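PDB 4OEV: putative peptide ABC-transport system periplasmic peptide-binding protein, which binds nickel outside the cytoplasm and probably hands it to an ABC-type importer, and may also take part in peptide transport. Local coordinates for residues Pro94-Ser99 with Glu146-Ser151. Numbering follows the deposited sequence.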
loop_
_atom_site.group_PDB
_atom_site.type_symbol
_atom_site.label_atom_id
_atom_site.label_comp_id
_atom_site.label_asym_id
_atom_site.label_seq_id
_atom_site.Cartn_x
_atom_site.Cartn_y
_atom_site.Cartn_z
ATOM N N PRO A 94 19.055 -4.698 -11.898
ATOM C CA PRO A 94 18.446 -5.952 -11.444
ATOM C C PRO A 94 19.181 -6.605 -10.267
ATOM O O PRO A 94 18.552 -7.270 -9.443
ATOM C CB PRO A 94 18.534 -6.869 -12.696
ATOM C CG PRO A 94 18.650 -5.939 -13.869
ATOM C CD PRO A 94 19.466 -4.758 -13.319
ATOM N N LYS A 95 20.475 -6.347 -10.141
ATOM C CA LYS A 95 21.265 -6.971 -9.085
ATOM C C LYS A 95 20.905 -6.388 -7.718
ATOM O O LYS A 95 21.326 -6.921 -6.687
ATOM C CB LYS A 95 22.765 -6.847 -9.385
ATOM C CG LYS A 95 23.240 -7.816 -10.457
ATOM C CD LYS A 95 24.771 -7.981 -10.532
ATOM C CE LYS A 95 25.483 -6.673 -10.901
ATOM N NZ LYS A 95 26.843 -6.886 -11.478
ATOM N N ASN A 96 20.143 -5.297 -7.707
ATOM C CA ASN A 96 19.705 -4.740 -6.424
ATOM C C ASN A 96 18.360 -5.282 -5.941
ATOM O O ASN A 96 18.009 -5.078 -4.771
ATOM C CB ASN A 96 19.618 -3.215 -6.462
ATOM C CG ASN A 96 20.968 -2.571 -6.504
ATOM O OD1 ASN A 96 21.930 -3.132 -5.980
ATOM N ND2 ASN A 96 21.057 -1.387 -7.105
ATOM N N ASN A 97 17.629 -5.988 -6.807
ATOM C CA ASN A 97 16.338 -6.601 -6.431
ATOM C C ASN A 97 15.359 -5.632 -5.779
ATOM O O ASN A 97 14.668 -5.975 -4.817
ATOM C CB ASN A 97 16.571 -7.814 -5.513
ATOM C CG ASN A 97 17.563 -8.790 -6.118
ATOM O OD1 ASN A 97 17.289 -9.384 -7.144
ATOM N ND2 ASN A 97 18.751 -8.908 -5.512
ATOM N N SER A 98 15.255 -4.438 -6.355
ATOM C CA SER A 98 14.494 -3.342 -5.758
ATOM C C SER A 98 13.008 -3.613 -5.756
ATOM O O SER A 98 12.488 -4.155 -6.723
ATOM C CB SER A 98 14.779 -2.041 -6.502
ATOM O OG SER A 98 13.959 -1.015 -5.967
ATOM N N SER A 99 12.320 -3.243 -4.670
ATOM C CA SER A 99 10.871 -3.445 -4.557
ATOM C C SER A 99 10.134 -2.513 -5.551
ATOM O O SER A 99 8.975 -2.733 -5.905
ATOM C CB SER A 99 10.422 -3.136 -3.118
ATOM O OG SER A 99 10.780 -1.765 -2.875
ATOM N N GLU A 146 28.795 -0.187 -2.009
ATOM C CA GLU A 146 28.113 -1.104 -1.138
ATOM C C GLU A 146 27.257 -2.091 -1.930
ATOM O O GLU A 146 26.842 -1.813 -3.063
ATOM C CB GLU A 146 27.257 -0.314 -0.159
ATOM C CG GLU A 146 28.111 0.414 0.888
ATOM C CD GLU A 146 28.612 -0.537 1.960
ATOM O OE1 GLU A 146 27.770 -1.116 2.684
ATOM O OE2 GLU A 146 29.835 -0.733 2.055
ATOM N N ASN A 147 27.005 -3.243 -1.323
ATOM C CA ASN A 147 25.943 -4.137 -1.783
ATOM C C ASN A 147 24.650 -3.631 -1.197
ATOM O O ASN A 147 24.386 -3.800 -0.010
ATOM C CB ASN A 147 26.231 -5.570 -1.375
ATOM C CG ASN A 147 25.221 -6.567 -1.946
ATOM O OD1 ASN A 147 24.114 -6.203 -2.362
ATOM N ND2 ASN A 147 25.633 -7.823 -2.017
ATOM N N LEU A 148 23.844 -2.990 -2.037
ATOM C CA LEU A 148 22.647 -2.334 -1.584
ATOM C C LEU A 148 21.722 -3.301 -0.835
ATOM O O LEU A 148 20.962 -2.880 0.041
ATOM C CB LEU A 148 21.917 -1.703 -2.766
ATOM C CG LEU A 148 20.878 -0.643 -2.362
ATOM C CD1 LEU A 148 21.590 0.640 -1.868
ATOM C CD2 LEU A 148 19.937 -0.357 -3.515
ATOM N N ASN A 149 21.791 -4.582 -1.189
ATOM C CA ASN A 149 20.943 -5.611 -0.591
ATOM C C ASN A 149 21.178 -5.855 0.894
ATOM O O ASN A 149 20.232 -6.088 1.653
ATOM C CB ASN A 149 21.109 -6.956 -1.329
ATOM C CG ASN A 149 20.732 -6.872 -2.807
ATOM O OD1 ASN A 149 19.572 -6.999 -3.152
ATOM N ND2 ASN A 149 21.725 -6.730 -3.677
ATOM N N THR A 150 22.441 -5.813 1.305
ATOM C CA THR A 150 22.794 -6.281 2.634
ATOM C C THR A 150 23.564 -5.250 3.450
ATOM O O THR A 150 23.974 -5.543 4.559
ATOM C CB THR A 150 23.622 -7.572 2.534
ATOM O OG1 THR A 150 24.766 -7.332 1.713
ATOM C CG2 THR A 150 22.799 -8.726 1.870
ATOM N N SER A 151 23.756 -4.053 2.905
ATOM C CA SER A 151 24.626 -3.021 3.526
ATOM C C SER A 151 24.167 -2.696 4.941
ATOM O O SER A 151 22.965 -2.730 5.216
ATOM C CB SER A 151 24.620 -1.745 2.687
ATOM O OG SER A 151 25.458 -0.726 3.237
HETATM O O HOH W 1 24.255 -2.454 -5.052
#
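With CG anti to its own carbonyl carbon (chi1 -60°), Asn-149 lays its amide across the turn at Lys-95 to Asn-97; Asn-97, with the same first torsion (chi1 -52°), brings its amide from the other segment to meet it. This is a worked example of two loops joined by one carboxamide serving as donor at one end and acceptor at the other. Asn-149 ND2 donates to Lys-95 O at 3.0 Å, nearly straight and in the carbonyl plane, while Asn-149 OD1 accepts from Asn-97 ND2 at 3.1 Å, the donor standing above the carbonyl plane. The second N-H of Asn-149 ND2 goes to Asn-147 OD1 at 2.8 Å. Three bonds thus fix the rotation of the Asn-149 amide, both ND2 partners lying within its plane. Asn-147 OD1 also accepts from Asn-149 N, an Asx turn. The price is an acceptor-acceptor approach of 3.0 Å between Asn-149 OD1 and Asn-96 O, the latter bonded to the hydroxyl of Tyr-22. In this solute-binding protein of family 5, the contact ties the short 3-10 turn after helix 81-92 to the loop after helix 140-143, at the surface and away from the nickel site. Beside this, Leu-148 crosses Asn-96 at about a right angle, its CB lying 3.5 Å from Asn-96 OD1. Asn-96 ND2 is held by Ala-90 O, and a water bridges Asn-96 OD1 to Leu-148 N.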